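Local coordinates for probable fatty acyl-CoA transferase Rv3272 (Mycobacterium tuberculosis, PDB 5YX6), which binds fatty acyl-CoAs, palmitoyl-CoA most tightly, and is probably a family III CoA transferase of fatty acid metabolism, at residues Q88-A93 with R119-N124; A183-A188 with D200-A205; G24-Q29 with V174-G179; T131-N136 with A150-M155; V38-V41 with G46-A49. All coordinates share one frame; numbering follows the deposited sequence.

Contact 1 (Q88-A93 with R119-N124); sequences QMLRLA and RSRNPN
R121, on helix 115-121, reaches across L90 of helix 83-94, the two side chains crossing at about a right angle. Its CB points toward the neighbouring helix, and the chain runs on to R121 CD, which meets L90 CD2 at 4.0 Å. There it bends (chi3 59°), bringing the guanidinium flat over the leucine: R121 NE passes L90 O at 4.0 Å, and L90 CB lies over the centre of one face, 3.9 Å from R121 CZ. R121 NH1 passes L90 CD1 at 4.1 Å, while R121 NH2 forms a salt bridge with D94 OD2, one residue beyond 88-93. Both helices belong to the Rossmann-type domain, whose strand 14-17 receives L92 and A93 from the inner side of helix 83-94. A second link is polar. N122 ND2 donates to A93 O at 3.2 Å, with an N-H...O angle of 157° and the acceptor close to the amide plane. The other end of that amide closes an Asx turn: N122 OD1 accepts from N124 N at 3.1 Å, the donor standing above the carbonyl plane.

Contact 2 (A183-A188 with D200-A205); sequences AQAVLA and DVVQVA
V202 and V204 of strand 201-205 meet a single side chain of helix 173-196, the methyl of A185. The strand is entered from D200, whose OD1 takes a hydrogen bond from V201 N at 2.8 Å, while its OD2 is bound by S371 of the second subunit. At V202 the chain comes nearest the helix, with 6.7 Å between V202 CA and A185 CA. V202 CG1, turned away from its own amide nitrogen (chi1 160°), presses on A185 CB at 3.4 Å, tighter than usual for two carbons; V202 CG2 lies 3.9 Å from A185 O. Q203 faces away from the helix. V204 again points toward it, V204 CG2 reaching A185 CB at a looser 4.3 Å. No hydrogen bond joins the segments. Strand 201-205 ends the parallel sheet within this chain, bonded to strand 126-131; helix 173-196 lies in the beta-alpha-beta crossover between these two strands, its A183 and L187 turned to helix 23-33. On its other side, V202 and Q203 pair antiparallel with a strand of the second subunit.

Contact 3 (G24-Q29 with V174-G179); sequences GPLAGQ and VDNASG
L26 pushes its CD2 methyl against the backbone of helix 173-196, with L26 CD2 3.3 Å from N176 O and 3.7 Å from N176 CA. A trans first torsion (chi1 175°) carries the side chain straight out from helix 23-33, and L26 CD2 also lies 3.8 Å from N176 OD1 and 4.3 Å from G179 CA. A leucine methyl therefore packs on a carbonyl oxygen, an alpha carbon and the amide oxygen of N176 rather than between two apolar side chains. One turn further along, G179 presents bare backbone to L26; the axes of the two short segments pass 7.9 Å apart. Beside it, A27 CB sits 3.3 Å from G179 O. The segments run in roughly the same direction, at a crossing angle of -42°. Helix 23-33 follows the first strand of the Rossmann-type sheet, and helix 173-196 carries D175, inferred to be the nucleophile of this CoA transferase, one residue before N176. Within that same turn S178 OG donates to V174 O at 2.7 Å, and S178 N reaches the carbonyl from the opposite face of its plane, so one oxygen holds two donors. N176 ND2 makes a weak hydrogen bond to L213 O of the second subunit, and the side chain packs on G212 of that chain.

Contact 4 (T131-N136 with A150-M155); sequences TAYGGN and AAEAGM
The hydroxyl end of Y133 and the carboxylate of E152 make the whole contact. The tight part is the carboxylate oxygen OE1 of E152, which lies 3.1 Å from Y133 OH and 3.4 Å from Y133 CE1. The side chains cross at about a right angle, with ring and carboxylate planes 53° apart, and OE1 approaches the ring obliquely. E152 gets there from the end of helix 146-152 because its chain is stretched out from the first torsion on (chi1 -172°). The backbones themselves stay well apart: the nearest alpha carbons, Y133 CA and A153 CA, are 9.9 Å from each other. The loose ends are shaped locally instead. T131 OG1 accepts from G134 N at 2.9 Å in an ST motif that begins at the last residue of strand 126-131, and G154 closes helix 146-152 with a Schellman motif, M155 N bonding to A150 O at 3.0 Å. Toward the second subunit, Y133 O accepts from N347 of that chain and E152 packs on its C330. R142 joins the two sides, forming a salt bridge with E152 OE1 and a cation-pi contact with the Y133 ring. Its positive charge would be expected to stabilise the buried carboxylate as an anion and to draw the aromatic ring and the acid together.

Contact 5 (V38-V41 with G46-A49); sequences VIKV and GEAA
Strand 37-42 runs extended through K40, and after it the chain passes through G46, whose positive phi of 100° belongs to a conformation reserved largely for glycine, and brings E47 within reach of that lysine. K40 bends twice near its end (chi3 80°, chi4 65°), whereas E47 stretches out from CB, and the two side chains cross at about a right angle. Their charged ends form a buried salt bridge: K40 NZ donates to E47 OE1 at 3.0 Å, meeting that oxygen nearly along its C-O bond. K40 CE also lies close, 3.2 Å from E47 OE1. The lysine sits on an inner strand of the parallel Rossmann-type sheet, its backbone bonded to strand 74-77, while I39 bonds to strand 14-17 on the other side. The ammonium group has a further partner in N70 OD1. The other carboxylate oxygen, E47 OE2, accepts from N21 N in the loop ahead of helix 23-33, and E47 N is held by E42 OE2. With both oxygens bonded, the carboxylate is fixed in its rotation, and F66 packs on both K40 and E47.

In the fold
From the N terminus, helix 23-33 opens the longest loop, which contact 3 closes only when the chain reaches helix 173-196. Contacts 5, 1 and 4 all fall within it, one after another. Contact 5 shuts a short turn behind strand 37-42; contact 1 joins helices 83-94 and 115-121 at the protein surface; contact 4 ties the loop after strand 126-131 to helix 146-152. Contact 2 follows contact 3 and joins the same helix 173-196 to strand 201-205, so no loops cross. Contacts 2 and 4 meet where V204 O probably bonds to T131 N, and M89 packs on V41 between contacts 1 and 5. Contacts 2, 3 and 4 also reach the second subunit.

Contact 1 (Q88-A93 with R119-N124)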
loop_
_atom_site.group_PDB
_atom_site.type_symbol
_atom_site.label_atom_id
_atom_site.label_comp_id
_atom_site.label_asym_id
_atom_site.label_seq_id
_atom_site.Cartn_x
_atom_site.Cartn_y
_atom_site.Cartn_z
ATOM N N GLN A 88 -30.411 8.851 16.527
ATOM C CA GLN A 88 -29.780 7.635 17.023
ATOM C C GLN A 88 -28.269 7.670 16.779
ATOM O O GLN A 88 -27.472 7.290 17.643
ATOM C CB GLN A 88 -30.399 6.416 16.344
ATOM C CG GLN A 88 -31.754 6.045 16.897
ATOM C CD GLN A 88 -32.467 5.035 16.034
ATOM O OE1 GLN A 88 -32.141 4.859 14.862
ATOM N NE2 GLN A 88 -33.458 4.370 16.603
ATOM N N MET A 89 -27.891 8.172 15.609
ATOM C CA MET A 89 -26.497 8.287 15.225
ATOM C C MET A 89 -25.788 9.333 16.062
ATOM O O MET A 89 -24.612 9.172 16.386
ATOM C CB MET A 89 -26.383 8.624 13.740
ATOM C CG MET A 89 -26.721 7.461 12.803
ATOM S SD MET A 89 -25.749 5.966 13.096
ATOM C CE MET A 89 -26.823 5.012 14.177
ATOM N N LEU A 90 -26.492 10.414 16.389
ATOM C CA LEU A 90 -25.921 11.452 17.241
ATOM C C LEU A 90 -25.688 10.911 18.646
ATOM O O LEU A 90 -24.656 11.176 19.253
ATOM C CB LEU A 90 -26.817 12.694 17.284
ATOM C CG LEU A 90 -26.910 13.530 16.004
ATOM C CD1 LEU A 90 -28.059 14.509 16.079
ATOM C CD2 LEU A 90 -25.620 14.267 15.743
ATOM N N ARG A 91 -26.638 10.136 19.155
ATOM C CA ARG A 91 -26.490 9.544 20.479
ATOM C C ARG A 91 -25.408 8.472 20.491
ATOM O O ARG A 91 -24.657 8.352 21.456
ATOM C CB ARG A 91 -27.813 8.957 20.965
ATOM C CG ARG A 91 -28.825 10.013 21.357
ATOM C CD ARG A 91 -30.082 9.393 21.931
ATOM N NE ARG A 91 -31.274 10.043 21.400
ATOM C CZ ARG A 91 -32.126 9.470 20.553
ATOM N NH1 ARG A 91 -31.927 8.223 20.133
ATOM N NH2 ARG A 91 -33.183 10.147 20.125
ATOM N N LEU A 92 -25.346 7.684 19.422
ATOM C CA LEU A 92 -24.335 6.650 19.313
ATOM C C LEU A 92 -22.941 7.294 19.217
ATOM O O LEU A 92 -21.985 6.811 19.819
ATOM C CB LEU A 92 -24.622 5.746 18.111
ATOM C CG LEU A 92 -23.792 4.476 17.943
ATOM C CD1 LEU A 92 -23.677 3.729 19.260
ATOM C CD2 LEU A 92 -24.384 3.579 16.856
ATOM N N ALA A 93 -22.830 8.387 18.471
ATOM C CA ALA A 93 -21.552 9.081 18.316
ATOM C C ALA A 93 -21.055 9.727 19.615
ATOM O O ALA A 93 -19.848 9.852 19.829
ATOM C CB ALA A 93 -21.653 10.126 17.233
ATOM N N ARG A 119 -18.516 16.806 16.619
ATOM C CA ARG A 119 -17.472 17.218 17.552
ATOM C C ARG A 119 -17.910 18.282 18.557
ATOM O O ARG A 119 -17.322 18.390 19.634
ATOM C CB ARG A 119 -16.262 17.717 16.775
ATOM C CG ARG A 119 -15.461 16.601 16.136
ATOM C CD ARG A 119 -14.655 17.129 14.985
ATOM N NE ARG A 119 -13.690 18.134 15.408
ATOM C CZ ARG A 119 -12.512 17.853 15.951
ATOM N NH1 ARG A 119 -12.168 16.586 16.165
ATOM N NH2 ARG A 119 -11.692 18.836 16.299
ATOM N N SER A 120 -18.949 19.046 18.231
ATOM C CA SER A 120 -19.475 20.031 19.178
ATOM C C SER A 120 -20.082 19.318 20.382
ATOM O O SER A 120 -20.027 19.817 21.502
ATOM C CB SER A 120 -20.515 20.941 18.521
ATOM O OG SER A 120 -21.520 20.189 17.865
ATOM N N ARG A 121 -20.641 18.136 20.137
ATOM C CA ARG A 121 -21.244 17.318 21.183
ATOM C C ARG A 121 -20.211 16.489 21.949
ATOM O O ARG A 121 -20.330 16.319 23.159
ATOM C CB ARG A 121 -22.293 16.390 20.577
ATOM C CG ARG A 121 -23.383 17.118 19.810
ATOM C CD ARG A 121 -24.229 16.138 19.007
ATOM N NE ARG A 121 -24.855 15.145 19.875
ATOM C CZ ARG A 121 -26.143 15.136 20.204
ATOM N NH1 ARG A 121 -26.966 16.065 19.719
ATOM N NH2 ARG A 121 -26.608 14.187 21.012
ATOM N N ASN A 122 -19.220 15.954 21.237
ATOM C CA ASN A 122 -18.213 15.075 21.832
ATOM C C ASN A 122 -16.792 15.574 21.544
ATOM O O ASN A 122 -16.228 15.275 20.490
ATOM C CB ASN A 122 -18.405 13.640 21.313
ATOM C CG ASN A 122 -17.414 12.634 21.914
ATOM O OD1 ASN A 122 -16.563 12.975 22.742
ATOM N ND2 ASN A 122 -17.532 11.378 21.490
ATOM N N PRO A 123 -16.203 16.324 22.488
ATOM C CA PRO A 123 -14.868 16.924 22.327
ATOM C C PRO A 123 -13.714 15.912 22.200
ATOM O O PRO A 123 -12.604 16.308 21.843
ATOM C CB PRO A 123 -14.685 17.743 23.624
ATOM C CG PRO A 123 -16.047 17.826 24.245
ATOM C CD PRO A 123 -16.783 16.604 23.814
ATOM N N ASN A 124 -13.970 14.636 22.471
ATOM C CA ASN A 124 -12.933 13.616 22.372
ATOM C C ASN A 124 -13.036 12.802 21.082
ATOM O O ASN A 124 -12.269 11.866 20.865
ATOM C CB ASN A 124 -12.976 12.677 23.584
ATOM C CG ASN A 124 -12.458 13.329 24.857
ATOM O OD1 ASN A 124 -11.614 14.225 24.813
ATOM N ND2 ASN A 124 -12.944 12.863 25.998
#

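Contact 2 (A183-A188 with D200-A205)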
loop_
_atom_site.group_PDB
_atom_site.type_symbol
_atom_site.label_atom_id
_atom_site.label_comp_id
_atom_site.label_asym_id
_atom_site.label_seq_id
_atom_site.Cartn_x
_atom_site.Cartn_y
_atom_site.Cartn_z
ATOM N N ALA A 183 -5.953 3.556 8.453
ATOM C CA ALA A 183 -5.760 2.921 9.750
ATOM C C ALA A 183 -4.590 3.568 10.479
ATOM O O ALA A 183 -4.672 3.866 11.676
ATOM C CB ALA A 183 -5.532 1.423 9.590
ATOM N N GLN A 184 -3.505 3.785 9.744
ATOM C CA GLN A 184 -2.348 4.501 10.267
ATOM C C GLN A 184 -2.765 5.873 10.821
ATOM O O GLN A 184 -2.405 6.248 11.942
ATOM C CB GLN A 184 -1.296 4.652 9.165
ATOM C CG GLN A 184 -0.162 5.612 9.460
ATOM C CD GLN A 184 0.522 6.095 8.191
ATOM O OE1 GLN A 184 0.416 7.264 7.813
ATOM N NE2 GLN A 184 1.227 5.192 7.523
ATOM N N ALA A 185 -3.559 6.600 10.044
ATOM C CA ALA A 185 -3.949 7.946 10.424
ATOM C C ALA A 185 -4.880 7.968 11.639
ATOM O O ALA A 185 -4.793 8.857 12.476
ATOM C CB ALA A 185 -4.595 8.631 9.257
ATOM N N VAL A 186 -5.761 6.980 11.746
ATOM C CA VAL A 186 -6.587 6.859 12.934
ATOM C C VAL A 186 -5.711 6.584 14.159
ATOM O O VAL A 186 -5.898 7.182 15.213
ATOM C CB VAL A 186 -7.636 5.740 12.783
ATOM C CG1 VAL A 186 -8.221 5.384 14.127
ATOM C CG2 VAL A 186 -8.745 6.165 11.798
ATOM N N LEU A 187 -4.739 5.692 14.007
ATOM C CA LEU A 187 -3.841 5.348 15.102
ATOM C C LEU A 187 -3.058 6.573 15.583
ATOM O O LEU A 187 -2.934 6.810 16.793
ATOM C CB LEU A 187 -2.885 4.248 14.664
ATOM C CG LEU A 187 -3.162 2.779 14.994
ATOM C CD1 LEU A 187 -4.542 2.547 15.573
ATOM C CD2 LEU A 187 -2.915 1.890 13.769
ATOM N N ALA A 188 -2.555 7.358 14.635
ATOM C CA ALA A 188 -1.847 8.588 14.969
ATOM C C ALA A 188 -2.761 9.523 15.755
ATOM O O ALA A 188 -2.360 10.086 16.776
ATOM C CB ALA A 188 -1.329 9.271 13.711
ATOM N N ASP A 200 -8.570 15.058 16.703
ATOM C CA ASP A 200 -8.325 15.613 15.375
ATOM C C ASP A 200 -9.342 15.230 14.301
ATOM O O ASP A 200 -10.170 14.335 14.486
ATOM C CB ASP A 200 -6.931 15.186 14.893
ATOM C CG ASP A 200 -6.197 16.295 14.156
ATOM O OD1 ASP A 200 -6.852 17.252 13.682
ATOM O OD2 ASP A 200 -4.961 16.192 14.029
ATOM N N VAL A 201 -9.281 15.952 13.187
ATOM C CA VAL A 201 -9.932 15.536 11.950
ATOM C C VAL A 201 -8.896 15.013 10.954
ATOM O O VAL A 201 -7.942 15.711 10.594
ATOM C CB VAL A 201 -10.725 16.665 11.294
ATOM C CG1 VAL A 201 -11.352 16.155 10.007
ATOM C CG2 VAL A 201 -11.785 17.209 12.265
ATOM N N VAL A 202 -9.119 13.794 10.489
ATOM C CA VAL A 202 -8.172 13.104 9.648
ATOM C C VAL A 202 -8.757 12.882 8.244
ATOM O O VAL A 202 -9.930 12.529 8.106
ATOM C CB VAL A 202 -7.780 11.770 10.318
ATOM C CG1 VAL A 202 -7.206 10.813 9.330
ATOM C CG2 VAL A 202 -6.814 12.027 11.458
ATOM N N GLN A 203 -7.952 13.111 7.207
ATOM C CA GLN A 203 -8.423 12.938 5.831
ATOM C C GLN A 203 -7.414 12.154 4.998
ATOM O O GLN A 203 -6.212 12.428 5.026
ATOM C CB GLN A 203 -8.718 14.293 5.176
ATOM C CG GLN A 203 -9.905 15.021 5.794
ATOM C CD GLN A 203 -10.160 16.394 5.185
ATOM O OE1 GLN A 203 -9.545 17.385 5.582
ATOM N NE2 GLN A 203 -11.087 16.460 4.232
ATOM N N VAL A 204 -7.912 11.154 4.281
ATOM C CA VAL A 204 -7.084 10.331 3.408
ATOM C C VAL A 204 -7.739 10.214 2.036
ATOM O O VAL A 204 -8.902 9.822 1.936
ATOM C CB VAL A 204 -6.870 8.924 3.991
ATOM C CG1 VAL A 204 -6.112 8.042 3.000
ATOM C CG2 VAL A 204 -6.134 8.998 5.306
ATOM N N ALA A 205 -7.012 10.594 0.988
ATOM C CA ALA A 205 -7.506 10.458 -0.386
ATOM C C ALA A 205 -6.820 9.296 -1.106
ATOM O O ALA A 205 -5.593 9.153 -1.044
ATOM C CB ALA A 205 -7.306 11.746 -1.151
#

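Contact 3 (G24-Q29 with V174-G179)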
loop_
_atom_site.group_PDB
_atom_site.type_symbol
_atom_site.label_atom_id
_atom_site.label_comp_id
_atom_site.label_asym_id
_atom_site.label_seq_id
_atom_site.Cartn_x
_atom_site.Cartn_y
_atom_site.Cartn_z
ATOM N N GLY A 24 -12.151 1.585 3.125
ATOM C CA GLY A 24 -12.615 1.932 4.456
ATOM C C GLY A 24 -12.858 0.738 5.365
ATOM O O GLY A 24 -12.462 0.755 6.533
ATOM N N PRO A 25 -13.541 -0.297 4.855
ATOM C CA PRO A 25 -13.722 -1.480 5.706
ATOM C C PRO A 25 -12.424 -2.208 6.088
ATOM O O PRO A 25 -12.405 -2.820 7.154
ATOM C CB PRO A 25 -14.620 -2.380 4.853
ATOM C CG PRO A 25 -15.418 -1.411 4.039
ATOM C CD PRO A 25 -14.454 -0.312 3.697
ATOM N N LEU A 26 -11.390 -2.181 5.247
ATOM C CA LEU A 26 -10.111 -2.793 5.614
ATOM C C LEU A 26 -9.513 -2.078 6.812
ATOM O O LEU A 26 -9.028 -2.719 7.738
ATOM C CB LEU A 26 -9.124 -2.778 4.442
ATOM C CG LEU A 26 -7.696 -3.273 4.711
ATOM C CD1 LEU A 26 -7.679 -4.716 5.187
ATOM C CD2 LEU A 26 -6.850 -3.137 3.454
ATOM N N ALA A 27 -9.559 -0.748 6.789
ATOM C CA ALA A 27 -9.126 0.062 7.922
ATOM C C ALA A 27 -9.904 -0.354 9.163
ATOM O O ALA A 27 -9.336 -0.508 10.234
ATOM C CB ALA A 27 -9.318 1.542 7.638
ATOM N N GLY A 28 -11.209 -0.554 9.008
ATOM C CA GLY A 28 -12.026 -1.038 10.105
ATOM C C GLY A 28 -11.568 -2.396 10.615
ATOM O O GLY A 28 -11.574 -2.644 11.822
ATOM N N GLN A 29 -11.179 -3.277 9.692
ATOM C CA GLN A 29 -10.723 -4.618 10.042
ATOM C C GLN A 29 -9.399 -4.584 10.798
ATOM O O GLN A 29 -9.190 -5.376 11.707
ATOM C CB GLN A 29 -10.583 -5.496 8.795
ATOM C CG GLN A 29 -10.217 -6.945 9.105
ATOM C CD GLN A 29 -11.350 -7.671 9.815
ATOM O OE1 GLN A 29 -12.428 -7.863 9.252
ATOM N NE2 GLN A 29 -11.105 -8.092 11.048
ATOM N N VAL A 174 -4.774 0.086 -4.827
ATOM C CA VAL A 174 -5.060 1.420 -4.315
ATOM C C VAL A 174 -6.044 1.362 -3.142
ATOM O O VAL A 174 -5.877 2.072 -2.150
ATOM C CB VAL A 174 -5.597 2.332 -5.429
ATOM C CG1 VAL A 174 -6.120 3.635 -4.854
ATOM C CG2 VAL A 174 -4.502 2.607 -6.439
ATOM N N ASP A 175 -7.049 0.500 -3.260
ATOM C CA ASP A 175 -7.967 0.204 -2.164
ATOM C C ASP A 175 -7.248 -0.307 -0.922
ATOM O O ASP A 175 -7.400 0.239 0.161
ATOM C CB ASP A 175 -8.997 -0.845 -2.590
ATOM C CG ASP A 175 -10.152 -0.255 -3.367
ATOM O OD1 ASP A 175 -10.245 0.985 -3.441
ATOM O OD2 ASP A 175 -10.983 -1.035 -3.885
ATOM N N ASN A 176 -6.468 -1.369 -1.083
ATOM C CA ASN A 176 -5.876 -2.017 0.067
ATOM C C ASN A 176 -4.799 -1.145 0.697
ATOM O O ASN A 176 -4.724 -1.051 1.925
ATOM C CB ASN A 176 -5.342 -3.393 -0.322
ATOM C CG ASN A 176 -6.471 -4.361 -0.702
ATOM O OD1 ASN A 176 -7.475 -4.481 0.008
ATOM N ND2 ASN A 176 -6.314 -5.042 -1.830
ATOM N N ALA A 177 -4.017 -0.453 -0.121
ATOM C CA ALA A 177 -3.052 0.506 0.417
ATOM C C ALA A 177 -3.751 1.656 1.136
ATOM O O ALA A 177 -3.288 2.106 2.188
ATOM C CB ALA A 177 -2.145 1.048 -0.688
ATOM N N SER A 178 -4.870 2.127 0.588
ATOM C CA SER A 178 -5.592 3.240 1.205
ATOM C C SER A 178 -6.143 2.849 2.564
ATOM O O SER A 178 -6.122 3.642 3.494
ATOM C CB SER A 178 -6.735 3.726 0.311
ATOM O OG SER A 178 -6.228 4.382 -0.838
ATOM N N GLY A 179 -6.628 1.620 2.678
ATOM C CA GLY A 179 -7.088 1.096 3.950
ATOM C C GLY A 179 -6.040 1.141 5.046
ATOM O O GLY A 179 -6.328 1.537 6.172
#

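Contact 4 (T131-N136 with A150-M155)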
loop_
_atom_site.group_PDB
_atom_site.type_symbol
_atom_site.label_atom_id
_atom_site.label_comp_id
_atom_site.label_asym_id
_atom_site.label_seq_id
_atom_site.Cartn_x
_atom_site.Cartn_y
_atom_site.Cartn_z
ATOM N N THR A 131 -11.771 9.619 0.940
ATOM C CA THR A 131 -12.403 9.927 -0.344
ATOM C C THR A 131 -11.577 9.375 -1.507
ATOM O O THR A 131 -10.460 8.901 -1.308
ATOM C CB THR A 131 -12.597 11.450 -0.548
ATOM O OG1 THR A 131 -11.324 12.084 -0.710
ATOM C CG2 THR A 131 -13.344 12.066 0.623
ATOM N N ALA A 132 -12.129 9.430 -2.718
ATOM C CA ALA A 132 -11.390 9.014 -3.909
ATOM C C ALA A 132 -10.336 10.036 -4.321
ATOM O O ALA A 132 -9.185 9.681 -4.567
ATOM C CB ALA A 132 -12.346 8.757 -5.070
ATOM N N TYR A 133 -10.731 11.303 -4.388
ATOM C CA TYR A 133 -9.878 12.331 -4.977
ATOM C C TYR A 133 -9.598 13.543 -4.082
ATOM O O TYR A 133 -8.912 14.471 -4.509
ATOM C CB TYR A 133 -10.491 12.825 -6.282
ATOM C CG TYR A 133 -10.634 11.768 -7.349
ATOM C CD1 TYR A 133 -9.535 11.326 -8.072
ATOM C CD2 TYR A 133 -11.874 11.223 -7.647
ATOM C CE1 TYR A 133 -9.672 10.359 -9.061
ATOM C CE2 TYR A 133 -12.024 10.260 -8.639
ATOM C CZ TYR A 133 -10.926 9.832 -9.337
ATOM O OH TYR A 133 -11.081 8.871 -10.312
ATOM N N GLY A 134 -10.131 13.558 -2.862
ATOM C CA GLY A 134 -9.714 14.563 -1.899
ATOM C C GLY A 134 -10.763 15.538 -1.400
ATOM O O GLY A 134 -10.776 15.904 -0.222
ATOM N N GLY A 135 -11.629 15.983 -2.300
ATOM C CA GLY A 135 -12.639 16.960 -1.952
ATOM C C GLY A 135 -12.036 18.327 -1.701
ATOM O O GLY A 135 -12.562 19.097 -0.911
ATOM N N ASN A 136 -10.924 18.625 -2.367
ATOM C CA ASN A 136 -10.253 19.908 -2.183
ATOM C C ASN A 136 -10.619 20.936 -3.247
ATOM O O ASN A 136 -10.108 22.056 -3.236
ATOM C CB ASN A 136 -8.742 19.716 -2.153
ATOM C CG ASN A 136 -8.312 18.714 -1.103
ATOM O OD1 ASN A 136 -7.672 17.709 -1.418
ATOM N ND2 ASN A 136 -8.694 18.961 0.150
ATOM N N ALA A 150 -6.460 4.520 -9.984
ATOM C CA ALA A 150 -5.133 4.008 -10.349
ATOM C C ALA A 150 -4.653 4.567 -11.690
ATOM O O ALA A 150 -3.510 5.002 -11.821
ATOM C CB ALA A 150 -5.154 2.485 -10.401
ATOM N N ALA A 151 -5.545 4.560 -12.678
ATOM C CA ALA A 151 -5.225 5.020 -14.026
ATOM C C ALA A 151 -5.093 6.536 -14.083
ATOM O O ALA A 151 -4.265 7.070 -14.805
ATOM C CB ALA A 151 -6.285 4.542 -15.021
ATOM N N GLU A 152 -5.925 7.237 -13.333
ATOM C CA GLU A 152 -5.873 8.687 -13.346
ATOM C C GLU A 152 -4.599 9.184 -12.633
ATOM O O GLU A 152 -4.075 10.255 -12.959
ATOM C CB GLU A 152 -7.150 9.274 -12.725
ATOM C CG GLU A 152 -7.258 10.784 -12.885
ATOM C CD GLU A 152 -8.672 11.325 -12.691
ATOM O OE1 GLU A 152 -9.611 10.538 -12.433
ATOM O OE2 GLU A 152 -8.842 12.554 -12.808
ATOM N N ALA A 153 -4.097 8.394 -11.681
ATOM C CA ALA A 153 -2.856 8.725 -10.958
ATOM C C ALA A 153 -1.571 8.257 -11.671
ATOM O O ALA A 153 -0.462 8.426 -11.151
ATOM C CB ALA A 153 -2.898 8.147 -9.568
ATOM N N GLY A 154 -1.717 7.609 -12.821
ATOM C CA GLY A 154 -0.550 7.281 -13.619
ATOM C C GLY A 154 -0.036 5.853 -13.601
ATOM O O GLY A 154 1.015 5.577 -14.174
ATOM N N MET A 155 -0.783 4.936 -12.994
ATOM C CA MET A 155 -0.260 3.594 -12.741
ATOM C C MET A 155 -0.214 2.668 -13.958
ATOM O O MET A 155 0.214 1.519 -13.835
ATOM C CB MET A 155 -1.068 2.924 -11.633
ATOM C CG MET A 155 -0.788 3.523 -10.271
ATOM S SD MET A 155 -1.687 2.714 -8.943
ATOM C CE MET A 155 -0.723 3.270 -7.532
#

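Contact 5 (V38-V41 with G46-A49)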
loop_
_atom_site.group_PDB
_atom_site.type_symbol
_atom_site.label_atom_id
_atom_site.label_comp_id
_atom_site.label_asym_id
_atom_site.label_seq_id
_atom_site.Cartn_x
_atom_site.Cartn_y
_atom_site.Cartn_z
ATOM N N VAL A 38 -15.778 -2.112 16.746
ATOM C CA VAL A 38 -16.104 -1.383 15.529
ATOM C C VAL A 38 -17.531 -1.661 15.084
ATOM O O VAL A 38 -17.904 -2.792 14.810
ATOM C CB VAL A 38 -15.134 -1.741 14.387
ATOM C CG1 VAL A 38 -15.575 -1.085 13.087
ATOM C CG2 VAL A 38 -13.707 -1.342 14.759
ATOM N N ILE A 39 -18.333 -0.609 15.024
ATOM C CA ILE A 39 -19.750 -0.745 14.721
ATOM C C ILE A 39 -20.029 -0.259 13.311
ATOM O O ILE A 39 -19.888 0.935 13.029
ATOM C CB ILE A 39 -20.623 0.057 15.711
ATOM C CG1 ILE A 39 -20.339 -0.369 17.147
ATOM C CG2 ILE A 39 -22.101 -0.093 15.371
ATOM C CD1 ILE A 39 -21.091 0.457 18.161
ATOM N N LYS A 40 -20.387 -1.190 12.428
ATOM C CA LYS A 40 -20.796 -0.856 11.068
ATOM C C LYS A 40 -22.149 -0.162 11.093
ATOM O O LYS A 40 -23.035 -0.561 11.837
ATOM C CB LYS A 40 -20.887 -2.103 10.184
ATOM C CG LYS A 40 -19.585 -2.657 9.687
ATOM C CD LYS A 40 -19.842 -3.765 8.674
ATOM C CE LYS A 40 -20.171 -3.218 7.283
ATOM N NZ LYS A 40 -19.027 -2.475 6.668
ATOM N N VAL A 41 -22.293 0.879 10.284
ATOM C CA VAL A 41 -23.578 1.513 10.062
ATOM C C VAL A 41 -24.012 1.228 8.622
ATOM O O VAL A 41 -23.402 1.727 7.681
ATOM C CB VAL A 41 -23.510 3.030 10.316
ATOM C CG1 VAL A 41 -24.845 3.701 9.983
ATOM C CG2 VAL A 41 -23.086 3.314 11.773
ATOM N N GLY A 46 -28.990 -4.123 4.916
ATOM C CA GLY A 46 -27.570 -4.414 4.793
ATOM C C GLY A 46 -26.804 -3.741 3.669
ATOM O O GLY A 46 -27.382 -3.238 2.715
ATOM N N GLU A 47 -25.482 -3.740 3.802
ATOM C CA GLU A 47 -24.586 -3.181 2.797
ATOM C C GLU A 47 -24.720 -3.959 1.484
ATOM O O GLU A 47 -24.897 -5.178 1.494
ATOM C CB GLU A 47 -23.141 -3.236 3.308
ATOM C CG GLU A 47 -22.095 -2.624 2.383
ATOM C CD GLU A 47 -20.652 -2.884 2.847
ATOM O OE1 GLU A 47 -20.429 -3.094 4.061
ATOM O OE2 GLU A 47 -19.737 -2.869 1.992
ATOM N N ALA A 48 -24.624 -3.265 0.357
ATOM C CA ALA A 48 -24.813 -3.910 -0.943
ATOM C C ALA A 48 -23.757 -4.985 -1.233
ATOM O O ALA A 48 -24.031 -5.974 -1.913
ATOM C CB ALA A 48 -24.814 -2.867 -2.048
ATOM N N ALA A 49 -22.549 -4.784 -0.715
ATOM C CA ALA A 49 -21.448 -5.715 -0.946
ATOM C C ALA A 49 -21.695 -7.101 -0.351
ATOM O O ALA A 49 -20.975 -8.044 -0.665
ATOM C CB ALA A 49 -20.155 -5.140 -0.400
#